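Local atomic coordinates of proteinase K (PDB entry 2B6N), a protein that probably cleaves peptide bonds within protein chains, as a calcium-binding serine endopeptidase of the subtilase family. Residues 36-41 and 127-132; 56-61 and 95-100; 153-158 and 175-180. All blocks are in the same frame, centred on the assembly; numbering follows the deposited sequence.

Overall arrangement
The chain is the subtilase catalytic part of a longer protein. Its core is a parallel sheet, and all three interactions join neighbouring strands of it. From the N terminus, strand 34-39 is the first strand of this sheet, and 53-58 follows. Interaction 2 closes where strand 92-97 lies beside 53-58; helix 72-81 comes between them in the sequence. Interaction 1 closes later, when strand 125-129 pairs with 34-39, so interaction 2 falls wholly within its loop. Interaction 3 comes after both and joins 152-156 to 176-181 across a short connection. Strand 34-39 also borders 92-97, and 125-129 borders 152-156. Interaction 1 therefore touches both others, while the centres of interactions 2 and 3 lie about 20 Å apart.

Interaction 1: residues 36-41 and 127-132; sequences FVIDTG and ANMSLG
I38 and N128 join strand 34-39 to strand 125-129, two parallel neighbours inside the subtilase sheet. I38 N donates to N128 O at 3.0 Å, and N128 N donates to F36 O at 2.8 Å. Beside these bonds, CD1 of I38 packs on CG of M129 at 3.8 Å and more loosely on CB of A127. CG1 of I38 stands anti to the carbonyl carbon (chi1 -55°), which carries CD1 toward M129 and A127. F153 of strand 152-156 touches all three. Beyond M129 the strands part, and S130 centres an inverse gamma turn. A water takes the next place: S130 N donates to it at 2.9 Å. The same water lies 2.8 Å from I38 O and 2.7 Å from D39 OD2. D39 OD1 uses its anti lone pair for T40 N at 2.7 Å and is also hydrogen-bonded to H72 ND1. S130 OG is hydrogen-bonded to S224 O. D39, H72 and S224 are the predicted charge-relay residues. T40 N, and probably the water, thus help fix the turn of the D39 carboxylate, consistent with holding it ready for H72.

Interaction 2: residues 56-61 and 95-100; sequences GYDFID and GVRVLN
I60 lies over one face of the R97 guanidinium, with its CB 3.7 Å above the plane and offset toward the rim. The two side chains cross at about a right angle. R97 ends strand 92-97, and I60 lies in the loop just after strand 53-58. The two strands are parallel and belong to one beta-alpha-beta unit with helix 72-81. Strand 53-58 is the outermost on this side of the sheet. R97 runs out extended alongside D58, and its NH1 donates to the syn lone pair of D58 OD2 at 2.9 Å, almost exactly in the guanidinium plane. The carboxylate plane is turned 76° from it. D61 OD2 forms a second salt bridge to NH1, with a weak hydrogen bond at 3.2 Å. R97 NE has a weak hydrogen bond to T40 O, and a water spans R97 NH2 and D61 OD1. The other oxygen of D58 works within its own segment: OD1 accepts from I60 N, an Asx turn, and from D61 N, which completes an Asx motif. This places both residues around R97. CG1 of I60 reaches on to L99 O. The backbones are tied by R97 N to Y57 O and by F59 N to R97 O, the latter 2.8 Å. The F59 ring has V96 CG1 at its edge, 4.2 Å from CE1, while CD2 of Y57 stands 3.4 Å above the centre of one ring face.

Interaction 3: residues 153-158 and 175-180; sequences FVVAAG and AITVGS
I176 O accepts the shortest bond of this pair, from V155 N at 2.8 Å. The CA of V154 also approaches I176 O, at 3.4 Å, as a CA-H...O contact. I176 N donates to F153 O, and V178 N donates to V155 O. A157 N then donates to V178 O at 3.0 Å, but from above the carbonyl plane, 39° out of it. The CB of A157 presses close to this same oxygen, 3.2 Å away. These bonds pair strands 152-156 and 176-181 in parallel within the central sheet of the subtilase fold, and no helix lies in the chain between the two segments. CG1 of V154 meets CG2 of V178 at 3.6 Å. Both valines also rest on V230 of helix 223-240, the helix that carries S224 near its start. On the face that V154 and I176 share, CD1 of I176 touches CG2 of V154. On the other face, the V155 torsion (chi1 -45°, measured to CG1) leaves CG2 between the backbone N and the carbonyl carbon, 3.5 Å from OG1 of T177. That hydroxyl is hydrogen-bonded to A170 O. CG2 of T177 reaches the other way, 3.7 Å from the CA of A157. A156, at the end of strand 152-156, points away from strand 176-181 and touches T223, with its side chain about 4 Å at the nearest atoms from that of S224, the predicted charge-relay serine.

Interaction 1: residues 36-41 and 127-132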
loop_
_atom_site.group_PDB
_atom_site.type_symbol
_atom_site.label_atom_id
_atom_site.label_comp_id
_atom_site.label_asym_id
_atom_site.label_seq_id
_atom_site.Cartn_x
_atom_site.Cartn_y
_atom_site.Cartn_z
ATOM N N PHE A 36 -3.276 7.510 4.139
ATOM C CA PHE A 36 -4.157 6.912 5.146
ATOM C C PHE A 36 -3.980 5.388 5.156
ATOM O O PHE A 36 -4.179 4.714 4.145
ATOM C CB PHE A 36 -5.603 7.318 4.854
ATOM C CG PHE A 36 -5.852 8.789 5.045
ATOM C CD1 PHE A 36 -5.719 9.691 3.977
ATOM C CD2 PHE A 36 -6.199 9.280 6.299
ATOM C CE1 PHE A 36 -5.941 11.076 4.164
ATOM C CE2 PHE A 36 -6.428 10.657 6.500
ATOM C CZ PHE A 36 -6.293 11.552 5.442
ATOM N N VAL A 37 -3.585 4.845 6.303
ATOM C CA VAL A 37 -3.285 3.427 6.394
ATOM C C VAL A 37 -4.442 2.743 7.110
ATOM O O VAL A 37 -4.583 2.867 8.327
ATOM C CB VAL A 37 -1.947 3.191 7.124
ATOM C CG1 VAL A 37 -1.640 1.680 7.200
ATOM C CG2 VAL A 37 -0.820 3.944 6.401
ATOM N N ILE A 38 -5.295 2.079 6.337
ATOM C CA ILE A 38 -6.501 1.433 6.888
ATOM C C ILE A 38 -6.128 -0.008 7.220
ATOM O O ILE A 38 -5.960 -0.816 6.322
ATOM C CB ILE A 38 -7.684 1.481 5.867
ATOM C CG1 ILE A 38 -7.950 2.935 5.426
ATOM C CG2 ILE A 38 -8.952 0.802 6.481
ATOM C CD1 ILE A 38 -8.928 3.106 4.232
ATOM N N ASP A 39 -5.955 -0.311 8.505
ATOM C CA ASP A 39 -5.212 -1.508 8.877
ATOM C C ASP A 39 -5.350 -1.741 10.388
ATOM O O ASP A 39 -6.369 -1.356 11.002
ATOM C CB ASP A 39 -3.727 -1.318 8.464
ATOM C CG ASP A 39 -3.037 -2.613 8.090
ATOM O OD1 ASP A 39 -2.869 -3.493 8.987
ATOM O OD2 ASP A 39 -2.627 -2.739 6.900
ATOM N N THR A 40 -4.336 -2.356 10.990
ATOM C CA THR A 40 -4.367 -2.711 12.411
ATOM C C THR A 40 -3.977 -1.550 13.329
ATOM O O THR A 40 -3.885 -1.726 14.542
ATOM C CB THR A 40 -3.432 -3.903 12.735
ATOM O OG1 THR A 40 -2.070 -3.534 12.463
ATOM C CG2 THR A 40 -3.809 -5.155 11.945
ATOM N N GLY A 41 -3.753 -0.370 12.746
ATOM C CA GLY A 41 -3.258 0.795 13.473
ATOM C C GLY A 41 -1.802 1.030 13.092
ATOM O O GLY A 41 -1.253 0.278 12.301
ATOM N N ALA A 127 -4.982 6.380 0.084
ATOM C CA ALA A 127 -5.376 5.458 1.157
ATOM C C ALA A 127 -4.906 4.069 0.759
ATOM O O ALA A 127 -5.034 3.683 -0.399
ATOM C CB ALA A 127 -6.885 5.473 1.388
ATOM N N ASN A 128 -4.375 3.325 1.729
ATOM C CA ASN A 128 -3.942 1.950 1.492
ATOM C C ASN A 128 -4.799 0.975 2.273
ATOM O O ASN A 128 -5.018 1.176 3.476
ATOM C CB ASN A 128 -2.485 1.778 1.934
ATOM C CG ASN A 128 -1.952 0.386 1.648
ATOM O OD1 ASN A 128 -1.984 -0.525 2.512
ATOM N ND2 ASN A 128 -1.502 0.190 0.421
ATOM N N MET A 129 -5.265 -0.076 1.597
ATOM C CA MET A 129 -6.010 -1.150 2.242
ATOM C C MET A 129 -5.334 -2.499 2.032
ATOM O O MET A 129 -5.641 -3.204 1.069
ATOM C CB MET A 129 -7.443 -1.194 1.697
ATOM C CG MET A 129 -8.236 0.079 1.976
ATOM S SD MET A 129 -9.968 -0.098 1.455
ATOM C CE MET A 129 -10.595 -1.237 2.671
ATOM N N SER A 130 -4.415 -2.843 2.932
ATOM C CA SER A 130 -3.790 -4.176 2.964
ATOM C C SER A 130 -4.655 -5.164 3.763
ATOM O O SER A 130 -4.279 -5.621 4.848
ATOM C CB SER A 130 -2.370 -4.080 3.552
ATOM O OG SER A 130 -1.507 -3.420 2.622
ATOM N N LEU A 131 -5.810 -5.500 3.192
ATOM C CA LEU A 131 -6.811 -6.330 3.841
ATOM C C LEU A 131 -7.826 -6.690 2.769
ATOM O O LEU A 131 -7.926 -6.015 1.731
ATOM C CB LEU A 131 -7.505 -5.567 4.993
ATOM C CG LEU A 131 -8.312 -4.317 4.643
ATOM C CD1 LEU A 131 -9.754 -4.658 4.190
ATOM C CD2 LEU A 131 -8.333 -3.400 5.853
ATOM N N GLY A 132 -8.577 -7.754 3.007
ATOM C CA GLY A 132 -9.564 -8.200 2.038
ATOM C C GLY A 132 -10.399 -9.313 2.618
ATOM O O GLY A 132 -10.095 -9.850 3.708
HETATM O O HOH W 1 -3.464 -0.981 4.975
#

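Interaction 2: residues 56-61 and 95-100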
loop_
_atom_site.group_PDB
_atom_site.type_symbol
_atom_site.label_atom_id
_atom_site.label_comp_id
_atom_site.label_asym_id
_atom_site.label_seq_id
_atom_site.Cartn_x
_atom_site.Cartn_y
_atom_site.Cartn_z
ATOM N N GLY A 56 -5.730 8.671 13.059
ATOM C CA GLY A 56 -6.938 9.195 12.439
ATOM C C GLY A 56 -8.138 8.825 13.301
ATOM O O GLY A 56 -8.750 9.679 13.966
ATOM N N TYR A 57 -8.491 7.551 13.283
ATOM C CA TYR A 57 -9.575 7.059 14.135
ATOM C C TYR A 57 -9.412 5.569 14.337
ATOM O O TYR A 57 -8.875 4.878 13.464
ATOM C CB TYR A 57 -10.979 7.334 13.542
ATOM C CG TYR A 57 -12.022 7.260 14.636
ATOM C CD1 TYR A 57 -12.188 8.329 15.507
ATOM C CD2 TYR A 57 -12.797 6.110 14.840
ATOM C CE1 TYR A 57 -13.106 8.290 16.530
ATOM C CE2 TYR A 57 -13.742 6.054 15.884
ATOM C CZ TYR A 57 -13.874 7.158 16.729
ATOM O OH TYR A 57 -14.766 7.157 17.784
ATOM N N ASP A 58 -9.874 5.090 15.492
ATOM C CA ASP A 58 -9.842 3.681 15.825
ATOM C C ASP A 58 -11.271 3.130 15.873
ATOM O O ASP A 58 -12.001 3.383 16.828
ATOM C CB ASP A 58 -9.080 3.491 17.150
ATOM C CG ASP A 58 -8.983 2.028 17.592
ATOM O OD1 ASP A 58 -9.726 1.171 17.069
ATOM O OD2 ASP A 58 -8.149 1.739 18.477
ATOM N N PHE A 59 -11.665 2.393 14.830
ATOM C CA PHE A 59 -12.984 1.758 14.761
ATOM C C PHE A 59 -13.094 0.423 15.499
ATOM O O PHE A 59 -14.184 -0.139 15.610
ATOM C CB PHE A 59 -13.474 1.662 13.306
ATOM C CG PHE A 59 -13.762 3.008 12.697
ATOM C CD1 PHE A 59 -12.824 3.625 11.857
ATOM C CD2 PHE A 59 -14.945 3.689 13.017
ATOM C CE1 PHE A 59 -13.082 4.887 11.312
ATOM C CE2 PHE A 59 -15.213 4.941 12.493
ATOM C CZ PHE A 59 -14.278 5.552 11.631
ATOM N N ILE A 60 -11.987 -0.072 16.044
ATOM C CA ILE A 60 -12.065 -1.237 16.944
ATOM C C ILE A 60 -12.471 -0.772 18.349
ATOM O O ILE A 60 -13.450 -1.281 18.919
ATOM C CB ILE A 60 -10.730 -2.003 16.986
ATOM C CG1 ILE A 60 -10.368 -2.498 15.582
ATOM C CG2 ILE A 60 -10.789 -3.173 18.005
ATOM C CD1 ILE A 60 -11.345 -3.545 14.994
ATOM N N ASP A 61 -11.737 0.205 18.887
ATOM C CA ASP A 61 -11.980 0.716 20.253
ATOM C C ASP A 61 -12.974 1.873 20.324
ATOM O O ASP A 61 -13.421 2.251 21.415
ATOM C CB ASP A 61 -10.669 1.134 20.929
ATOM C CG ASP A 61 -9.747 -0.041 21.206
ATOM O OD1 ASP A 61 -10.213 -1.202 21.233
ATOM O OD2 ASP A 61 -8.543 0.209 21.408
ATOM N N GLY A 95 -3.035 6.804 10.691
ATOM C CA GLY A 95 -3.578 5.487 11.006
ATOM C C GLY A 95 -5.095 5.483 11.138
ATOM O O GLY A 95 -5.683 6.302 11.873
ATOM N N VAL A 96 -5.727 4.576 10.398
ATOM C CA VAL A 96 -7.173 4.342 10.497
ATOM C C VAL A 96 -7.321 2.881 10.888
ATOM O O VAL A 96 -7.144 1.993 10.060
ATOM C CB VAL A 96 -7.902 4.680 9.172
ATOM C CG1 VAL A 96 -9.415 4.535 9.333
ATOM C CG2 VAL A 96 -7.578 6.121 8.780
ATOM N N ARG A 97 -7.586 2.634 12.172
ATOM C CA ARG A 97 -7.584 1.259 12.683
ATOM C C ARG A 97 -8.942 0.577 12.516
ATOM O O ARG A 97 -9.954 0.959 13.156
ATOM C CB ARG A 97 -7.073 1.212 14.141
ATOM C CG ARG A 97 -7.168 -0.181 14.769
ATOM C CD ARG A 97 -6.513 -0.217 16.153
ATOM N NE ARG A 97 -6.450 -1.574 16.702
ATOM C CZ ARG A 97 -6.965 -1.965 17.873
ATOM N NH1 ARG A 97 -7.598 -1.111 18.674
ATOM N NH2 ARG A 97 -6.834 -3.232 18.246
ATOM N N VAL A 98 -8.961 -0.443 11.654
ATOM C CA VAL A 98 -10.189 -1.192 11.382
ATOM C C VAL A 98 -10.005 -2.688 11.647
ATOM O O VAL A 98 -10.948 -3.486 11.480
ATOM C CB VAL A 98 -10.729 -0.960 9.955
ATOM C CG1 VAL A 98 -10.993 0.522 9.718
ATOM C CG2 VAL A 98 -9.771 -1.517 8.879
ATOM N N LEU A 99 -8.791 -3.055 12.051
ATOM C CA LEU A 99 -8.459 -4.456 12.301
ATOM C C LEU A 99 -7.935 -4.556 13.709
ATOM O O LEU A 99 -7.197 -3.673 14.149
ATOM C CB LEU A 99 -7.393 -4.956 11.304
ATOM C CG LEU A 99 -7.744 -4.889 9.812
ATOM C CD1 LEU A 99 -6.623 -5.512 8.980
ATOM C CD2 LEU A 99 -9.083 -5.588 9.557
ATOM N N ASN A 100 -8.335 -5.619 14.412
ATOM C CA ASN A 100 -8.001 -5.777 15.838
ATOM C C ASN A 100 -6.568 -6.319 16.108
ATOM O O ASN A 100 -5.741 -6.437 15.183
ATOM C CB ASN A 100 -9.096 -6.613 16.555
ATOM C CG ASN A 100 -9.201 -8.031 16.033
ATOM O OD1 ASN A 100 -8.222 -8.614 15.556
ATOM N ND2 ASN A 100 -10.390 -8.612 16.145
HETATM O O HOH W 2 -8.104 -3.272 20.921
#

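Interaction 3: residues 153-158 and 175-180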
loop_
_atom_site.group_PDB
_atom_site.type_symbol
_atom_site.label_atom_id
_atom_site.label_comp_id
_atom_site.label_asym_id
_atom_site.label_seq_id
_atom_site.Cartn_x
_atom_site.Cartn_y
_atom_site.Cartn_z
ATOM N N PHE A 153 -7.303 5.219 -3.887
ATOM C CA PHE A 153 -7.255 3.994 -3.070
ATOM C C PHE A 153 -6.424 2.891 -3.708
ATOM O O PHE A 153 -6.591 2.558 -4.889
ATOM C CB PHE A 153 -8.668 3.459 -2.799
ATOM C CG PHE A 153 -9.282 4.013 -1.571
ATOM C CD1 PHE A 153 -9.613 5.353 -1.488
ATOM C CD2 PHE A 153 -9.525 3.188 -0.489
ATOM C CE1 PHE A 153 -10.174 5.866 -0.345
ATOM C CE2 PHE A 153 -10.097 3.695 0.669
ATOM C CZ PHE A 153 -10.417 5.035 0.743
ATOM N N VAL A 154 -5.553 2.304 -2.892
ATOM C CA VAL A 154 -4.639 1.251 -3.326
ATOM C C VAL A 154 -4.873 0.075 -2.373
ATOM O O VAL A 154 -4.877 0.264 -1.157
ATOM C CB VAL A 154 -3.161 1.714 -3.235
ATOM C CG1 VAL A 154 -2.226 0.592 -3.744
ATOM C CG2 VAL A 154 -2.931 3.002 -4.048
ATOM N N VAL A 155 -5.083 -1.116 -2.924
ATOM C CA VAL A 155 -5.517 -2.284 -2.140
ATOM C C VAL A 155 -4.775 -3.558 -2.529
ATOM O O VAL A 155 -4.337 -3.709 -3.682
ATOM C CB VAL A 155 -7.078 -2.530 -2.205
ATOM C CG1 VAL A 155 -7.839 -1.224 -2.009
ATOM C CG2 VAL A 155 -7.516 -3.204 -3.531
ATOM N N ALA A 156 -4.636 -4.470 -1.568
ATOM C CA ALA A 156 -3.979 -5.759 -1.815
ATOM C C ALA A 156 -4.895 -6.660 -2.637
ATOM O O ALA A 156 -6.130 -6.673 -2.424
ATOM C CB ALA A 156 -3.608 -6.423 -0.494
ATOM N N ALA A 157 -4.308 -7.400 -3.579
ATOM C CA ALA A 157 -5.080 -8.352 -4.397
ATOM C C ALA A 157 -5.542 -9.566 -3.575
ATOM O O ALA A 157 -6.591 -10.137 -3.856
ATOM C CB ALA A 157 -4.274 -8.811 -5.610
ATOM N N GLY A 158 -4.782 -9.914 -2.539
ATOM C CA GLY A 158 -5.094 -11.067 -1.698
ATOM C C GLY A 158 -4.092 -12.205 -1.892
ATOM O O GLY A 158 -3.415 -12.290 -2.919
ATOM N N ALA A 175 -10.636 0.855 -7.300
ATOM C CA ALA A 175 -9.450 0.538 -6.493
ATOM C C ALA A 175 -8.285 0.259 -7.428
ATOM O O ALA A 175 -8.486 -0.267 -8.536
ATOM C CB ALA A 175 -9.714 -0.672 -5.591
ATOM N N ILE A 176 -7.078 0.635 -7.006
ATOM C CA ILE A 176 -5.848 0.162 -7.671
ATOM C C ILE A 176 -5.483 -1.125 -6.935
ATOM O O ILE A 176 -5.156 -1.096 -5.736
ATOM C CB ILE A 176 -4.692 1.175 -7.574
ATOM C CG1 ILE A 176 -5.047 2.469 -8.318
ATOM C CG2 ILE A 176 -3.390 0.601 -8.183
ATOM C CD1 ILE A 176 -4.242 3.671 -7.832
ATOM N N THR A 177 -5.562 -2.245 -7.642
ATOM C CA THR A 177 -5.412 -3.578 -7.016
ATOM C C THR A 177 -4.036 -4.144 -7.338
ATOM O O THR A 177 -3.647 -4.198 -8.503
ATOM C CB THR A 177 -6.569 -4.516 -7.455
ATOM O OG1 THR A 177 -7.805 -3.950 -6.982
ATOM C CG2 THR A 177 -6.404 -5.958 -6.885
ATOM N N VAL A 178 -3.316 -4.561 -6.296
ATOM C CA VAL A 178 -1.869 -4.799 -6.401
ATOM C C VAL A 178 -1.533 -6.264 -6.129
ATOM O O VAL A 178 -1.816 -6.784 -5.045
ATOM C CB VAL A 178 -1.091 -3.857 -5.419
ATOM C CG1 VAL A 178 0.427 -4.012 -5.588
ATOM C CG2 VAL A 178 -1.523 -2.387 -5.617
ATOM N N GLY A 179 -0.961 -6.928 -7.133
ATOM C CA GLY A 179 -0.416 -8.273 -6.940
ATOM C C GLY A 179 1.021 -8.208 -6.429
ATOM O O GLY A 179 1.646 -7.145 -6.445
ATOM N N SER A 180 1.530 -9.355 -5.977
ATOM C CA SER A 180 2.833 -9.453 -5.302
ATOM C C SER A 180 3.880 -10.166 -6.160
ATOM O O SER A 180 3.557 -11.180 -6.806
ATOM C CB SER A 180 2.658 -10.227 -3.989
ATOM O OG SER A 180 3.905 -10.444 -3.359
#